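2,3-bisphosphoglycerate-independent phosphoglycerate mutase (Pyrococcus horikoshii, PDB 2ZKT) probably interconverts 2-phosphoglycerate and 3-phosphoglycerate in glycolysis, as a metal-binding mutase of the alkaline phosphatase superfamily. Local coordinates at residues 12-23 against 313-323. Residues are numbered along the deposited sequence; the frame is centred on the assembly and turned at random.
Sequences LDGLGDRPIKEL and PKLKAELIERA. With ZN (zinc ion), chain G.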
loop_
_atom_site.group_PDB
_atom_site.type_symbol
_atom_site.label_atom_id
_atom_site.label_comp_id
_atom_site.label_asym_id
_atom_site.label_seq_id
_atom_site.Cartn_x
_atom_site.Cartn_y
_atom_site.Cartn_z
ATOM N N LEU B 12 -11.211 10.793 -2.202
ATOM C CA LEU B 12 -10.817 9.635 -2.987
ATOM C C LEU B 12 -12.121 8.864 -3.202
ATOM O O LEU B 12 -12.509 8.032 -2.384
ATOM C CB LEU B 12 -9.799 8.794 -2.213
ATOM C CG LEU B 12 -8.587 9.595 -1.712
ATOM C CD1 LEU B 12 -7.551 8.622 -1.201
ATOM C CD2 LEU B 12 -8.001 10.449 -2.832
ATOM N N ASP B 13 -12.798 9.188 -4.304
ATOM C CA ASP B 13 -14.084 8.601 -4.680
ATOM C C ASP B 13 -14.195 7.093 -4.418
ATOM O O ASP B 13 -13.333 6.306 -4.827
ATOM C CB ASP B 13 -14.351 8.914 -6.162
ATOM C CG ASP B 13 -15.826 9.106 -6.468
ATOM O OD1 ASP B 13 -16.554 8.090 -6.541
ATOM O OD2 ASP B 13 -16.259 10.282 -6.619
ATOM N N GLY B 14 -15.264 6.705 -3.720
ATOM C CA GLY B 14 -15.498 5.298 -3.411
ATOM C C GLY B 14 -14.421 4.628 -2.564
ATOM O O GLY B 14 -14.288 3.404 -2.577
ATOM N N LEU B 15 -13.668 5.426 -1.807
ATOM C CA LEU B 15 -12.591 4.907 -0.961
ATOM C C LEU B 15 -12.960 3.708 -0.081
ATOM O O LEU B 15 -12.300 2.662 -0.121
ATOM C CB LEU B 15 -12.051 6.032 -0.073
ATOM C CG LEU B 15 -10.819 5.693 0.767
ATOM C CD1 LEU B 15 -9.684 5.199 -0.134
ATOM C CD2 LEU B 15 -10.398 6.945 1.534
ATOM N N GLY B 16 -14.015 3.857 0.718
ATOM C CA GLY B 16 -14.426 2.778 1.608
ATOM C C GLY B 16 -14.693 1.432 0.952
ATOM O O GLY B 16 -15.195 1.364 -0.177
ATOM N N ASP B 17 -14.383 0.352 1.671
ATOM C CA ASP B 17 -14.598 -0.983 1.141
ATOM C C ASP B 17 -14.877 -1.972 2.273
ATOM O O ASP B 17 -15.057 -1.584 3.430
ATOM C CB ASP B 17 -13.355 -1.413 0.346
ATOM C CG ASP B 17 -13.700 -2.277 -0.865
ATOM O OD1 ASP B 17 -14.227 -3.402 -0.682
ATOM O OD2 ASP B 17 -13.446 -1.819 -2.009
ATOM N N ARG B 18 -14.926 -3.260 1.939
ATOM C CA ARG B 18 -15.151 -4.300 2.937
ATOM C C ARG B 18 -13.946 -5.249 2.909
ATOM O O ARG B 18 -13.198 -5.286 1.926
ATOM C CB ARG B 18 -16.452 -5.058 2.634
ATOM C CG ARG B 18 -17.697 -4.181 2.769
ATOM C CD ARG B 18 -18.970 -4.889 2.316
ATOM N NE ARG B 18 -20.124 -4.009 2.482
ATOM C CZ ARG B 18 -21.372 -4.302 2.114
ATOM N NH1 ARG B 18 -21.657 -5.472 1.537
ATOM N NH2 ARG B 18 -22.350 -3.425 2.340
ATOM N N PRO B 19 -13.733 -6.015 3.993
ATOM C CA PRO B 19 -12.595 -6.949 4.035
ATOM C C PRO B 19 -12.544 -7.800 2.758
ATOM O O PRO B 19 -13.577 -8.329 2.323
ATOM C CB PRO B 19 -12.882 -7.796 5.280
ATOM C CG PRO B 19 -13.624 -6.830 6.181
ATOM C CD PRO B 19 -14.571 -6.140 5.204
ATOM N N ILE B 20 -11.360 -7.909 2.147
ATOM C CA ILE B 20 -11.192 -8.710 0.928
ATOM C C ILE B 20 -10.326 -9.926 1.268
ATOM O O ILE B 20 -9.210 -9.783 1.783
ATOM C CB ILE B 20 -10.468 -7.929 -0.204
ATOM C CG1 ILE B 20 -11.180 -6.598 -0.481
ATOM C CG2 ILE B 20 -10.419 -8.802 -1.481
ATOM C CD1 ILE B 20 -12.501 -6.733 -1.195
ATOM N N LYS B 21 -10.837 -11.120 0.963
ATOM C CA LYS B 21 -10.120 -12.360 1.256
ATOM C C LYS B 21 -8.761 -12.444 0.555
ATOM O O LYS B 21 -7.758 -12.828 1.177
ATOM C CB LYS B 21 -10.985 -13.575 0.878
ATOM C CG LYS B 21 -10.405 -14.908 1.339
ATOM C CD LYS B 21 -11.390 -16.056 1.132
ATOM C CE LYS B 21 -10.804 -17.397 1.579
ATOM N NZ LYS B 21 -9.707 -17.875 0.679
ATOM N N GLU B 22 -8.712 -12.066 -0.726
ATOM C CA GLU B 22 -7.451 -12.123 -1.463
ATOM C C GLU B 22 -6.430 -11.108 -0.932
ATOM O O GLU B 22 -5.250 -11.137 -1.304
ATOM C CB GLU B 22 -7.691 -11.933 -2.977
ATOM C CG GLU B 22 -8.125 -10.545 -3.423
ATOM C CD GLU B 22 -8.515 -10.498 -4.905
ATOM O OE1 GLU B 22 -9.538 -11.125 -5.277
ATOM O OE2 GLU B 22 -7.804 -9.836 -5.699
ATOM N N LEU B 23 -6.878 -10.207 -0.054
ATOM C CA LEU B 23 -5.964 -9.230 0.528
ATOM C C LEU B 23 -5.744 -9.564 2.003
ATOM O O LEU B 23 -5.452 -8.681 2.816
ATOM C CB LEU B 23 -6.517 -7.810 0.393
ATOM C CG LEU B 23 -6.873 -7.347 -1.026
ATOM C CD1 LEU B 23 -7.346 -5.893 -0.958
ATOM C CD2 LEU B 23 -5.671 -7.486 -1.964
ATOM N N PRO B 313 -10.127 -5.428 -6.501
ATOM C CA PRO B 313 -9.460 -5.075 -5.236
ATOM C C PRO B 313 -8.007 -4.624 -5.369
ATOM O O PRO B 313 -7.610 -3.591 -4.814
ATOM C CB PRO B 313 -9.577 -6.367 -4.412
ATOM C CG PRO B 313 -10.858 -6.939 -4.888
ATOM C CD PRO B 313 -10.760 -6.759 -6.389
ATOM N N LYS B 314 -7.219 -5.415 -6.095
ATOM C CA LYS B 314 -5.802 -5.111 -6.299
ATOM C C LYS B 314 -5.673 -3.797 -7.073
ATOM O O LYS B 314 -4.894 -2.911 -6.704
ATOM C CB LYS B 314 -5.137 -6.246 -7.085
ATOM C CG LYS B 314 -5.205 -7.622 -6.420
ATOM C CD LYS B 314 -3.931 -7.930 -5.641
ATOM C CE LYS B 314 -3.865 -9.406 -5.253
ATOM N NZ LYS B 314 -2.583 -9.739 -4.565
ATOM N N LEU B 315 -6.442 -3.679 -8.157
ATOM C CA LEU B 315 -6.408 -2.471 -8.975
ATOM C C LEU B 315 -6.778 -1.258 -8.127
ATOM O O LEU B 315 -6.097 -0.223 -8.183
ATOM C CB LEU B 315 -7.388 -2.592 -10.154
ATOM C CG LEU B 315 -7.528 -1.323 -11.009
ATOM C CD1 LEU B 315 -6.145 -0.882 -11.492
ATOM C CD2 LEU B 315 -8.459 -1.584 -12.195
ATOM N N LYS B 316 -7.855 -1.384 -7.343
ATOM C CA LYS B 316 -8.301 -0.283 -6.485
ATOM C C LYS B 316 -7.175 0.081 -5.516
ATOM O O LYS B 316 -6.863 1.258 -5.333
ATOM C CB LYS B 316 -9.571 -0.672 -5.711
ATOM C CG LYS B 316 -10.123 0.433 -4.809
ATOM C CD LYS B 316 -11.493 0.030 -4.239
ATOM C CE LYS B 316 -12.045 1.081 -3.278
ATOM N NZ LYS B 316 -13.430 0.748 -2.840
ATOM N N ALA B 317 -6.559 -0.938 -4.910
ATOM C CA ALA B 317 -5.456 -0.705 -3.978
ATOM C C ALA B 317 -4.315 -0.000 -4.733
ATOM O O ALA B 317 -3.687 0.928 -4.212
ATOM C CB ALA B 317 -4.963 -2.040 -3.382
ATOM N N GLU B 318 -4.061 -0.445 -5.965
ATOM C CA GLU B 318 -3.010 0.144 -6.799
ATOM C C GLU B 318 -3.320 1.641 -7.031
ATOM O O GLU B 318 -2.427 2.498 -6.970
ATOM C CB GLU B 318 -2.939 -0.611 -8.142
ATOM C CG GLU B 318 -1.644 -0.424 -8.936
ATOM C CD GLU B 318 -1.515 0.960 -9.559
ATOM O OE1 GLU B 318 -2.394 1.338 -10.373
ATOM O OE2 GLU B 318 -0.529 1.666 -9.236
ATOM N N LEU B 319 -4.595 1.949 -7.284
ATOM C CA LEU B 319 -5.000 3.333 -7.502
ATOM C C LEU B 319 -4.916 4.179 -6.225
ATOM O O LEU B 319 -4.589 5.363 -6.264
ATOM C CB LEU B 319 -6.427 3.336 -8.046
ATOM C CG LEU B 319 -6.466 2.802 -9.483
ATOM C CD1 LEU B 319 -7.887 2.516 -9.974
ATOM C CD2 LEU B 319 -5.834 3.763 -10.493
ATOM N N ILE B 320 -5.270 3.552 -5.067
ATOM C CA ILE B 320 -5.133 4.298 -3.816
ATOM C C ILE B 320 -3.666 4.667 -3.574
ATOM O O ILE B 320 -3.338 5.666 -2.938
ATOM C CB ILE B 320 -5.694 3.473 -2.630
ATOM C CG1 ILE B 320 -7.226 3.323 -2.749
ATOM C CG2 ILE B 320 -5.402 4.202 -1.299
ATOM C CD1 ILE B 320 -7.830 2.390 -1.680
ATOM N N GLU B 321 -2.766 3.800 -4.100
ATOM C CA GLU B 321 -1.333 4.080 -3.971
ATOM C C GLU B 321 -0.910 5.272 -4.841
ATOM O O GLU B 321 -0.049 6.057 -4.471
ATOM C CB GLU B 321 -0.531 2.819 -4.356
ATOM C CG GLU B 321 -0.381 1.825 -3.189
ATOM C CD GLU B 321 0.459 0.624 -3.602
ATOM O OE1 GLU B 321 1.429 0.796 -4.323
ATOM O OE2 GLU B 321 0.158 -0.478 -3.155
ATOM N N ARG B 322 -1.525 5.411 -6.016
ATOM C CA ARG B 322 -1.200 6.541 -6.885
ATOM C C ARG B 322 -1.661 7.820 -6.170
ATOM O O ARG B 322 -1.016 8.872 -6.252
ATOM C CB ARG B 322 -1.894 6.379 -8.251
ATOM C CG ARG B 322 -1.233 5.303 -9.119
ATOM C CD ARG B 322 -2.006 5.004 -10.402
ATOM N NE ARG B 322 -2.312 6.216 -11.165
ATOM C CZ ARG B 322 -3.124 6.237 -12.224
ATOM N NH1 ARG B 322 -3.701 5.107 -12.638
ATOM N NH2 ARG B 322 -3.376 7.384 -12.855
ATOM N N ALA B 323 -2.781 7.718 -5.452
ATOM C CA ALA B 323 -3.300 8.858 -4.705
ATOM C C ALA B 323 -2.316 9.207 -3.580
ATOM O O ALA B 323 -2.052 10.391 -3.324
ATOM C CB ALA B 323 -4.697 8.524 -4.117
HETATM ZN ZN ZN G . -18.527 9.055 -5.959
#
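Lys-316 reaches from the first turns of helix 313-331 into the bend of segment 12-23. Its CG lies anti to the backbone N (chi1 -179°) and the rest of the chain is extended, which carries the amine straight to the loop. Lys-316 NZ bonds Gly-14 O at 2.8 Å, nearly in line with the carbonyl (C=O...N 167°). Lys-316 NZ also forms a salt bridge with Asp-17 OD2 at 2.7 Å, on the anti side and 24° out of the carboxylate plane. A weak bond to Gly-16 O completes the grip. Asp-17 OD1 takes the N-H groups of Arg-18 and Cys-351, so the carboxylate is held at both oxygens. An alanine in place of Lys-316 would probably leave the buried Asp-17 carboxylate without its countercharge and open a gap under the loop.

Apolar bumps fit on both sides of this lysine. Toward the start of the helix, the Pro-313 ring is a knob between Ile-20 and Leu-23. Ile-20 CG2 meets Pro-313 CB at 3.9 Å, and Leu-23 CD1 comes to the same CB at 4.1 Å. At the exposed edge, Glu-22 OE2 lies against Lys-314 CG. Further along the helix, Leu-15 CD1 touches Ile-320 CD1 at 3.7 Å, the two side chains crossing at about a right angle. Both methyls of Leu-12 rest against the Ala-323 CB from one side, CD2 at 4.0 Å.

Leu-12 ends strand 6-12, and a type II turn follows. There Asp-13 OD1 binds zinc at 2.3 Å, with Ser-60, Asp-346 and His-347. A metal-binding aspartate just after a central strand is typical of the alkaline phosphatase-like metalloenzyme core.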